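Local coordinates for protein taurocyamine kinase (Schistosoma mansoni, PDB 4WOD) that reversibly transfers a phosphate group between ATP and the guanidino compound taurocyamine, using magnesium, in two fused kinase repeats, at residues Asp472-Ile480 against Ala703-Lys714; Gly488-Phe496 against Lys618-Thr629. The protein carries 4 engineered substitutions. One frame throughout, in Å; residues are numbered along the deposited sequence.

Interaction 1: Asp472-Ile480 against Ala703-Lys714; sequences DLDPTGKFI and AEGVAKMIEIEK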
loop_
_atom_site.group_PDB
_atom_site.type_symbol
_atom_site.label_atom_id
_atom_site.label_comp_id
_atom_site.label_asym_id
_atom_site.label_seq_id
_atom_site.Cartn_x
_atom_site.Cartn_y
_atom_site.Cartn_z
ATOM N N ASP A 472 -18.860 -1.279 -40.869
ATOM C CA ASP A 472 -19.665 -0.857 -39.736
ATOM C C ASP A 472 -20.543 -2.015 -39.270
ATOM O O ASP A 472 -21.512 -2.397 -39.935
ATOM C CB ASP A 472 -20.520 0.351 -40.107
ATOM C CG ASP A 472 -21.188 0.990 -38.903
ATOM O OD1 ASP A 472 -21.486 0.269 -37.922
ATOM O OD2 ASP A 472 -21.412 2.223 -38.940
ATOM N N LEU A 473 -20.211 -2.555 -38.108
ATOM C CA LEU A 473 -20.893 -3.728 -37.589
ATOM C C LEU A 473 -22.313 -3.432 -37.087
ATOM O O LEU A 473 -23.034 -4.347 -36.679
ATOM C CB LEU A 473 -20.073 -4.342 -36.457
ATOM C CG LEU A 473 -18.570 -4.527 -36.661
ATOM C CD1 LEU A 473 -17.935 -5.187 -35.434
ATOM C CD2 LEU A 473 -18.257 -5.312 -37.909
ATOM N N ASP A 474 -22.701 -2.159 -37.101
ATOM C CA ASP A 474 -24.012 -1.739 -36.620
ATOM C C ASP A 474 -24.339 -0.319 -37.090
ATOM O O ASP A 474 -24.319 0.616 -36.293
ATOM C CB ASP A 474 -24.075 -1.818 -35.089
ATOM C CG ASP A 474 -25.447 -1.444 -34.533
ATOM O OD1 ASP A 474 -26.467 -1.981 -35.020
ATOM O OD2 ASP A 474 -25.501 -0.605 -33.610
ATOM N N PRO A 475 -24.642 -0.158 -38.392
ATOM C CA PRO A 475 -24.938 1.162 -38.963
ATOM C C PRO A 475 -26.171 1.781 -38.321
ATOM O O PRO A 475 -26.226 3.000 -38.132
ATOM C CB PRO A 475 -25.198 0.865 -40.452
ATOM C CG PRO A 475 -24.727 -0.530 -40.676
ATOM C CD PRO A 475 -24.854 -1.237 -39.369
ATOM N N THR A 476 -27.139 0.922 -37.996
ATOM C CA THR A 476 -28.447 1.327 -37.484
ATOM C C THR A 476 -28.379 2.000 -36.117
ATOM O O THR A 476 -27.443 2.736 -35.810
ATOM C CB THR A 476 -29.407 0.114 -37.370
ATOM O OG1 THR A 476 -29.085 -0.651 -36.199
ATOM C CG2 THR A 476 -29.324 -0.770 -38.611
ATOM N N GLY A 477 -29.394 1.741 -35.304
ATOM C CA GLY A 477 -29.459 2.300 -33.975
ATOM C C GLY A 477 -28.365 1.725 -33.106
ATOM O O GLY A 477 -27.197 2.093 -33.215
ATOM N N LYS A 478 -28.736 0.793 -32.245
ATOM C CA LYS A 478 -27.779 0.325 -31.278
ATOM C C LYS A 478 -27.861 -1.174 -30.980
ATOM O O LYS A 478 -28.850 -1.696 -30.464
ATOM C CB LYS A 478 -27.924 1.129 -29.977
ATOM C CG LYS A 478 -26.879 2.240 -29.760
ATOM C CD LYS A 478 -27.534 3.608 -29.561
ATOM C CE LYS A 478 -26.587 4.610 -28.901
ATOM N NZ LYS A 478 -26.996 6.036 -29.120
ATOM N N PHE A 479 -26.789 -1.852 -31.351
ATOM C CA PHE A 479 -26.338 -3.029 -30.650
ATOM C C PHE A 479 -24.999 -2.619 -30.046
ATOM O O PHE A 479 -24.624 -3.052 -28.956
ATOM C CB PHE A 479 -26.203 -4.229 -31.586
ATOM C CG PHE A 479 -27.517 -4.806 -32.015
ATOM C CD1 PHE A 479 -28.139 -4.368 -33.173
ATOM C CD2 PHE A 479 -28.141 -5.774 -31.246
ATOM C CE1 PHE A 479 -29.355 -4.901 -33.561
ATOM C CE2 PHE A 479 -29.354 -6.308 -31.630
ATOM C CZ PHE A 479 -29.961 -5.873 -32.787
ATOM N N ILE A 480 -24.308 -1.729 -30.753
ATOM C CA ILE A 480 -22.955 -1.328 -30.381
ATOM C C ILE A 480 -22.857 0.117 -29.899
ATOM O O ILE A 480 -23.051 1.061 -30.665
ATOM C CB ILE A 480 -21.989 -1.522 -31.556
ATOM C CG1 ILE A 480 -21.923 -3.009 -31.921
ATOM C CG2 ILE A 480 -20.607 -0.952 -31.205
ATOM C CD1 ILE A 480 -21.162 -3.309 -33.203
ATOM N N ALA A 703 -14.983 -9.030 -35.282
ATOM C CA ALA A 703 -16.100 -8.621 -36.133
ATOM C C ALA A 703 -17.045 -9.794 -36.474
ATOM O O ALA A 703 -18.257 -9.695 -36.286
ATOM C CB ALA A 703 -15.577 -7.972 -37.410
ATOM N N GLU A 704 -16.485 -10.899 -36.958
ATOM C CA GLU A 704 -17.285 -12.075 -37.284
ATOM C C GLU A 704 -18.040 -12.585 -36.058
ATOM O O GLU A 704 -19.214 -12.944 -36.155
ATOM C CB GLU A 704 -16.408 -13.190 -37.858
ATOM C CG GLU A 704 -15.970 -12.958 -39.285
ATOM C CD GLU A 704 -15.298 -14.172 -39.888
ATOM O OE1 GLU A 704 -14.056 -14.163 -40.015
ATOM O OE2 GLU A 704 -16.014 -15.138 -40.231
ATOM N N GLY A 705 -17.367 -12.605 -34.911
ATOM C CA GLY A 705 -17.983 -13.028 -33.668
ATOM C C GLY A 705 -19.094 -12.103 -33.198
ATOM O O GLY A 705 -20.109 -12.556 -32.666
ATOM N N VAL A 706 -18.902 -10.803 -33.387
ATOM C CA VAL A 706 -19.878 -9.820 -32.944
ATOM C C VAL A 706 -21.057 -9.805 -33.911
ATOM O O VAL A 706 -22.206 -9.676 -33.490
ATOM C CB VAL A 706 -19.242 -8.411 -32.814
ATOM C CG1 VAL A 706 -20.308 -7.323 -32.668
ATOM C CG2 VAL A 706 -18.263 -8.382 -31.633
ATOM N N ALA A 707 -20.769 -9.965 -35.200
ATOM C CA ALA A 707 -21.817 -10.052 -36.222
ATOM C C ALA A 707 -22.735 -11.244 -35.980
ATOM O O ALA A 707 -23.949 -11.161 -36.169
ATOM C CB ALA A 707 -21.202 -10.137 -37.607
ATOM N N LYS A 708 -22.140 -12.359 -35.566
ATOM C CA LYS A 708 -22.908 -13.526 -35.161
ATOM C C LYS A 708 -23.813 -13.220 -33.988
ATOM O O LYS A 708 -25.008 -13.484 -34.042
ATOM C CB LYS A 708 -21.985 -14.689 -34.802
ATOM C CG LYS A 708 -22.173 -15.878 -35.731
ATOM C CD LYS A 708 -23.183 -16.874 -35.153
ATOM C CE LYS A 708 -24.379 -17.035 -36.103
ATOM N NZ LYS A 708 -23.910 -17.456 -37.461
ATOM N N MET A 709 -23.227 -12.693 -32.918
ATOM C CA MET A 709 -23.979 -12.304 -31.727
ATOM C C MET A 709 -25.176 -11.417 -32.048
ATOM O O MET A 709 -26.279 -11.653 -31.559
ATOM C CB MET A 709 -23.069 -11.578 -30.738
ATOM C CG MET A 709 -22.111 -12.482 -30.010
ATOM S SD MET A 709 -21.282 -11.636 -28.656
ATOM C CE MET A 709 -20.176 -12.928 -28.121
ATOM N N ILE A 710 -24.948 -10.390 -32.861
ATOM C CA ILE A 710 -26.001 -9.445 -33.207
ATOM C C ILE A 710 -27.112 -10.151 -33.972
ATOM O O ILE A 710 -28.285 -9.976 -33.663
ATOM C CB ILE A 710 -25.459 -8.263 -34.040
ATOM C CG1 ILE A 710 -24.579 -7.363 -33.163
ATOM C CG2 ILE A 710 -26.601 -7.459 -34.627
ATOM C CD1 ILE A 710 -24.047 -6.129 -33.870
ATOM N N GLU A 711 -26.749 -10.972 -34.950
ATOM C CA GLU A 711 -27.775 -11.674 -35.704
ATOM C C GLU A 711 -28.446 -12.763 -34.862
ATOM O O GLU A 711 -29.595 -13.121 -35.112
ATOM C CB GLU A 711 -27.201 -12.256 -36.995
ATOM C CG GLU A 711 -27.580 -11.426 -38.199
ATOM C CD GLU A 711 -29.019 -11.645 -38.600
ATOM O OE1 GLU A 711 -29.694 -12.478 -37.961
ATOM O OE2 GLU A 711 -29.498 -10.946 -39.515
ATOM N N ILE A 712 -27.738 -13.282 -33.862
ATOM C CA ILE A 712 -28.361 -14.195 -32.910
ATOM C C ILE A 712 -29.385 -13.427 -32.088
ATOM O O ILE A 712 -30.484 -13.917 -31.846
ATOM C CB ILE A 712 -27.337 -14.864 -31.962
ATOM C CG1 ILE A 712 -26.433 -15.836 -32.730
ATOM C CG2 ILE A 712 -28.045 -15.588 -30.823
ATOM C CD1 ILE A 712 -27.185 -16.880 -33.502
ATOM N N GLU A 713 -29.014 -12.215 -31.684
ATOM C CA GLU A 713 -29.832 -11.380 -30.807
ATOM C C GLU A 713 -31.210 -11.044 -31.374
ATOM O O GLU A 713 -32.198 -11.156 -30.663
ATOM C CB GLU A 713 -29.079 -10.082 -30.476
ATOM C CG GLU A 713 -29.813 -9.079 -29.580
ATOM C CD GLU A 713 -30.037 -9.563 -28.161
ATOM O OE1 GLU A 713 -29.495 -10.619 -27.772
ATOM O OE2 GLU A 713 -30.751 -8.857 -27.424
ATOM N N LYS A 714 -31.273 -10.618 -32.634
ATOM C CA LYS A 714 -32.551 -10.292 -33.273
ATOM C C LYS A 714 -33.388 -11.560 -33.382
ATOM O O LYS A 714 -34.620 -11.504 -33.422
ATOM C CB LYS A 714 -32.361 -9.663 -34.664
ATOM C CG LYS A 714 -31.047 -10.008 -35.316
ATOM C CD LYS A 714 -30.740 -9.338 -36.671
ATOM C CE LYS A 714 -30.426 -7.846 -36.596
ATOM N NZ LYS A 714 -29.938 -7.359 -37.931
#
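L473 and F479, near the two ends of the 472-480 loop, come closest to helix 703-714 at A707 and I710, with CA atoms 6.5 and 6.9 Å apart, and no hydrogen bond crosses between the segments. The loop leads into 480-489, a central strand of the eight-stranded antiparallel sheet of the second phosphagen kinase repeat, and the C-terminal helix 695-715 lies against it. On the helix side I710 contributes most. Its CG2 sits over the middle of one face of the F479 ring, a CH-pi contact 3.8 Å from the ring centroid and 11° off the normal. Because CG1 stands anti to the carbonyl carbon (chi1 -70°), the other branch runs toward the loop, where CD1 meets F479 CB at 3.7 Å and also touches the carbonyl oxygen of L473. E713 meets the same ring from its edge, CG lying 3.5 Å from F479 CE2; its carboxylate is turned elsewhere and accepts from the backbone N atoms of K649 and L650. Toward the start of 703-714, L473 reaches A703 CB with CD2, while V706 CG1 and I710 CD1 both touch I480 CD1. V706 and I480 also pack on strand 639-646, joining the helix to the sheet. The loop is shaped from within: D472 OD1 accepts from D474 N in an Asx turn, and D474 OD2 takes the N-H groups of F479 and I480 from the same face of its carboxylate, at 2.9 Å from F479 N and 3.3 Å from I480 N.

Interaction 2: Gly488-Phe496 against Lys618-Thr629; sequences GRSVEGFLF and KFAHSDKYGYIT. Engineered in segment 488-496: G493 (natural residue Asp).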
loop_
_atom_site.group_PDB
_atom_site.type_symbol
_atom_site.label_atom_id
_atom_site.label_comp_id
_atom_site.label_asym_id
_atom_site.label_seq_id
_atom_site.Cartn_x
_atom_site.Cartn_y
_atom_site.Cartn_z
ATOM N N GLY A 488 -0.323 -3.134 -27.612
ATOM C CA GLY A 488 0.835 -2.827 -26.798
ATOM C C GLY A 488 2.088 -2.710 -27.653
ATOM O O GLY A 488 2.172 -3.363 -28.683
ATOM N N ARG A 489 3.041 -1.862 -27.245
ATOM C CA ARG A 489 4.365 -1.806 -27.893
ATOM C C ARG A 489 5.462 -1.548 -26.866
ATOM O O ARG A 489 5.262 -0.842 -25.875
ATOM C CB ARG A 489 4.435 -0.720 -28.990
ATOM C CG ARG A 489 3.603 -0.983 -30.258
ATOM C CD ARG A 489 4.199 -2.126 -31.143
ATOM N NE ARG A 489 3.456 -2.361 -32.392
ATOM C CZ ARG A 489 2.404 -3.165 -32.530
ATOM N NH1 ARG A 489 1.922 -3.837 -31.496
ATOM N NH2 ARG A 489 1.815 -3.291 -33.717
ATOM N N SER A 490 6.612 -2.178 -27.104
ATOM C CA SER A 490 7.824 -1.947 -26.363
ATOM C C SER A 490 8.807 -1.269 -27.292
ATOM O O SER A 490 8.806 -1.526 -28.497
ATOM C CB SER A 490 8.421 -3.269 -25.841
ATOM O OG SER A 490 7.511 -3.966 -25.012
ATOM N N VAL A 491 9.651 -0.417 -26.718
ATOM C CA VAL A 491 10.647 0.304 -27.475
ATOM C C VAL A 491 11.989 -0.395 -27.291
ATOM O O VAL A 491 12.429 -0.637 -26.149
ATOM C CB VAL A 491 10.747 1.779 -27.025
ATOM C CG1 VAL A 491 11.898 2.510 -27.762
ATOM C CG2 VAL A 491 9.394 2.505 -27.217
ATOM N N GLU A 492 12.636 -0.721 -28.400
ATOM C CA GLU A 492 13.963 -1.351 -28.348
ATOM C C GLU A 492 14.967 -0.563 -27.520
ATOM O O GLU A 492 15.018 0.663 -27.589
ATOM C CB GLU A 492 14.541 -1.530 -29.747
ATOM C CG GLU A 492 14.112 -2.811 -30.445
ATOM C CD GLU A 492 14.868 -3.027 -31.747
ATOM O OE1 GLU A 492 15.905 -2.355 -31.948
ATOM O OE2 GLU A 492 14.424 -3.857 -32.566
ATOM N N GLY A 493 15.764 -1.272 -26.729
ATOM C CA GLY A 493 16.802 -0.625 -25.951
ATOM C C GLY A 493 16.458 -0.265 -24.522
ATOM O O GLY A 493 17.349 0.095 -23.756
ATOM N N PHE A 494 15.179 -0.348 -24.153
ATOM C CA PHE A 494 14.750 -0.002 -22.797
ATOM C C PHE A 494 14.284 -1.186 -21.963
ATOM O O PHE A 494 13.530 -2.050 -22.434
ATOM C CB PHE A 494 13.614 1.032 -22.853
ATOM C CG PHE A 494 14.057 2.377 -23.350
ATOM C CD1 PHE A 494 14.541 3.339 -22.464
ATOM C CD2 PHE A 494 14.059 2.660 -24.705
ATOM C CE1 PHE A 494 14.975 4.570 -22.928
ATOM C CE2 PHE A 494 14.487 3.881 -25.167
ATOM C CZ PHE A 494 14.948 4.836 -24.281
ATOM N N LEU A 495 14.699 -1.191 -20.702
ATOM C CA LEU A 495 14.089 -2.046 -19.710
ATOM C C LEU A 495 12.588 -1.734 -19.652
ATOM O O LEU A 495 12.171 -0.613 -19.949
ATOM C CB LEU A 495 14.721 -1.828 -18.338
ATOM C CG LEU A 495 16.181 -2.244 -18.233
ATOM C CD1 LEU A 495 16.680 -2.021 -16.798
ATOM C CD2 LEU A 495 16.305 -3.702 -18.649
ATOM N N PHE A 496 11.790 -2.723 -19.292
ATOM C CA PHE A 496 10.322 -2.548 -19.225
ATOM C C PHE A 496 9.878 -1.757 -17.987
ATOM O O PHE A 496 10.676 -1.571 -17.065
ATOM C CB PHE A 496 9.647 -3.924 -19.271
ATOM C CG PHE A 496 9.774 -4.604 -20.593
ATOM C CD1 PHE A 496 10.265 -3.917 -21.706
ATOM C CD2 PHE A 496 9.406 -5.940 -20.734
ATOM C CE1 PHE A 496 10.366 -4.555 -22.943
ATOM C CE2 PHE A 496 9.512 -6.572 -21.947
ATOM C CZ PHE A 496 9.996 -5.878 -23.057
ATOM N N LYS A 618 12.257 2.084 -32.846
ATOM C CA LYS A 618 12.129 0.681 -33.206
ATOM C C LYS A 618 11.308 -0.053 -32.139
ATOM O O LYS A 618 11.631 0.041 -30.956
ATOM C CB LYS A 618 13.522 0.035 -33.350
ATOM C CG LYS A 618 14.461 0.762 -34.315
ATOM C CD LYS A 618 15.675 -0.088 -34.687
ATOM C CE LYS A 618 16.450 0.540 -35.849
ATOM N NZ LYS A 618 17.670 -0.242 -36.193
ATOM N N PHE A 619 10.242 -0.751 -32.549
ATOM C CA PHE A 619 9.444 -1.551 -31.617
ATOM C C PHE A 619 10.128 -2.887 -31.357
ATOM O O PHE A 619 10.554 -3.543 -32.292
ATOM C CB PHE A 619 8.037 -1.813 -32.158
ATOM C CG PHE A 619 7.218 -0.572 -32.342
ATOM C CD1 PHE A 619 7.352 0.497 -31.468
ATOM C CD2 PHE A 619 6.356 -0.457 -33.417
ATOM C CE1 PHE A 619 6.609 1.656 -31.654
ATOM C CE2 PHE A 619 5.595 0.705 -33.594
ATOM C CZ PHE A 619 5.730 1.750 -32.718
ATOM N N ALA A 620 10.233 -3.296 -30.099
ATOM C CA ALA A 620 10.787 -4.623 -29.804
ATOM C C ALA A 620 9.967 -5.745 -30.502
ATOM O O ALA A 620 8.757 -5.858 -30.312
ATOM C CB ALA A 620 10.836 -4.844 -28.280
ATOM N N HIS A 621 10.617 -6.569 -31.317
ATOM C CA HIS A 621 9.907 -7.601 -32.084
ATOM C C HIS A 621 10.691 -8.915 -32.120
ATOM O O HIS A 621 11.912 -8.903 -32.190
ATOM C CB HIS A 621 9.632 -7.113 -33.516
ATOM C CG HIS A 621 8.780 -8.043 -34.329
ATOM N ND1 HIS A 621 9.305 -9.099 -35.052
ATOM C CD2 HIS A 621 7.444 -8.055 -34.567
ATOM C CE1 HIS A 621 8.325 -9.732 -35.676
ATOM N NE2 HIS A 621 7.188 -9.117 -35.401
ATOM N N SER A 622 9.982 -10.042 -32.106
ATOM C CA SER A 622 10.629 -11.350 -32.033
ATOM C C SER A 622 10.278 -12.266 -33.207
ATOM O O SER A 622 9.133 -12.333 -33.641
ATOM C CB SER A 622 10.245 -12.038 -30.719
ATOM O OG SER A 622 10.508 -13.423 -30.774
ATOM N N ASP A 623 11.270 -12.997 -33.701
ATOM C CA ASP A 623 11.017 -13.995 -34.734
ATOM C C ASP A 623 10.111 -15.110 -34.183
ATOM O O ASP A 623 9.258 -15.643 -34.890
ATOM C CB ASP A 623 12.333 -14.576 -35.250
ATOM C CG ASP A 623 12.910 -13.790 -36.411
ATOM O OD1 ASP A 623 12.343 -12.735 -36.784
ATOM O OD2 ASP A 623 13.945 -14.237 -36.955
ATOM N N LYS A 624 10.305 -15.435 -32.912
ATOM C CA LYS A 624 9.484 -16.411 -32.201
ATOM C C LYS A 624 8.069 -15.874 -31.892
ATOM O O LYS A 624 7.064 -16.503 -32.248
ATOM C CB LYS A 624 10.164 -16.826 -30.879
ATOM C CG LYS A 624 11.623 -17.319 -31.003
ATOM C CD LYS A 624 12.189 -17.851 -29.666
ATOM C CE LYS A 624 12.529 -16.740 -28.679
ATOM N NZ LYS A 624 13.739 -15.927 -29.026
ATOM N N TYR A 625 7.991 -14.710 -31.244
ATOM C CA TYR A 625 6.723 -14.278 -30.627
ATOM C C TYR A 625 6.058 -13.029 -31.222
ATOM O O TYR A 625 5.033 -12.591 -30.702
ATOM C CB TYR A 625 6.934 -14.041 -29.122
ATOM C CG TYR A 625 7.600 -15.202 -28.418
ATOM C CD1 TYR A 625 7.083 -16.492 -28.525
ATOM C CD2 TYR A 625 8.763 -15.014 -27.673
ATOM C CE1 TYR A 625 7.698 -17.565 -27.895
ATOM C CE2 TYR A 625 9.380 -16.075 -27.037
ATOM C CZ TYR A 625 8.852 -17.345 -27.157
ATOM O OH TYR A 625 9.480 -18.396 -26.524
ATOM N N GLY A 626 6.611 -12.436 -32.276
ATOM C CA GLY A 626 5.999 -11.210 -32.799
ATOM C C GLY A 626 6.332 -10.013 -31.917
ATOM O O GLY A 626 7.445 -9.932 -31.405
ATOM N N TYR A 627 5.393 -9.078 -31.729
ATOM C CA TYR A 627 5.695 -7.926 -30.887
ATOM C C TYR A 627 5.896 -8.360 -29.433
ATOM O O TYR A 627 5.133 -9.159 -28.875
ATOM C CB TYR A 627 4.619 -6.822 -31.012
ATOM C CG TYR A 627 4.771 -6.086 -32.336
ATOM C CD1 TYR A 627 5.849 -5.240 -32.551
ATOM C CD2 TYR A 627 3.879 -6.293 -33.378
ATOM C CE1 TYR A 627 6.018 -4.586 -33.760
ATOM C CE2 TYR A 627 4.034 -5.655 -34.597
ATOM C CZ TYR A 627 5.107 -4.804 -34.782
ATOM O OH TYR A 627 5.276 -4.172 -35.992
ATOM N N ILE A 628 6.978 -7.866 -28.856
ATOM C CA ILE A 628 7.329 -8.167 -27.470
ATOM C C ILE A 628 6.660 -7.190 -26.518
ATOM O O ILE A 628 6.623 -5.985 -26.781
ATOM C CB ILE A 628 8.857 -8.124 -27.281
ATOM C CG1 ILE A 628 9.483 -9.272 -28.071
ATOM C CG2 ILE A 628 9.241 -8.182 -25.778
ATOM C CD1 ILE A 628 10.922 -9.020 -28.417
ATOM N N THR A 629 6.104 -7.725 -25.435
ATOM C CA THR A 629 5.417 -6.945 -24.417
ATOM C C THR A 629 5.842 -7.447 -23.038
ATOM O O THR A 629 6.388 -8.552 -22.890
ATOM C CB THR A 629 3.861 -7.028 -24.550
ATOM O OG1 THR A 629 3.420 -8.382 -24.395
ATOM C CG2 THR A 629 3.399 -6.529 -25.923
HETATM O O HOH W 1 3.834 -2.021 -35.435
HETATM O O HOH W 2 6.677 -4.334 -28.967
HETATM O O HOH W 3 13.051 -5.957 -31.962
HETATM O O HOH W 4 17.584 -2.701 -34.869
#
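R489 lays its guanidinium flat on the ring of Y627, planes 7° apart and CZ 3.6 Å from the ring centroid, a stacked cation-pi pair. H621 brings CD2 over the opposite face, so both faces of Y627 are covered. The bend of the arginine chain at chi2 (-71°) also carries CD over a face of F619, off-centre toward the rim and 3.8 Å from that centroid; the F619 ring stands at 74° to the guanidinium and meets its edge. NH1 donates to G488 O, and NH2 donates to a water that also binds Y627 OH, so hydrogen bonds at both ends of the group would restrict its rotation.

The backbones join in a single beta bridge between V491 and F619. A620 N donates to S490 O at 2.8 Å, from well above the carbonyl plane, while E492 N gives K618 O a straighter bond of 2.9 Å. S490 OG, beside its own backbone N, donates to I628 O at 2.8 Å; a second water links the two segments, accepting from S490 N and donating to both A620 O and I628 O. Farther along, the extended E492 chain crosses K618, its OE1 3.6 Å from K618 CD, and F496 puts CZ against I628 CG2. A type II turn from V491 to F494 includes the engineered G493.

Just past the end of strand 480-489 the chain pairs with the approach to the small hairpin 621-622/626-627, which leads on to the predicted active-site C631. R489 and F619 touch M588 of strand 588-595, V491 and F494 lean on helix 502-517, and Y625 reaches helix 437-448.

Overall arrangement
Both contacts involve strand 480-489, a central strand of the eight-stranded antiparallel sheet in the second repeat, but at different ends: interaction 1 at its start, interaction 2 at its finish. Their centres are 34 Å apart and their nearest atoms about 18 Å, so they do not touch; both segments of interaction 2 fall in the chain between those of interaction 1. Each is largely buried, with one or two exposed residues. Interaction 1 joins loop to helix mainly through apolar contacts and a CH-pi contact, with no hydrogen bond between the segments. Interaction 2 buries more surface (635 against 380 Å²) and adds backbone bonds, waters and a cation-pi stack to its apolar contacts, near the predicted active-site cysteine.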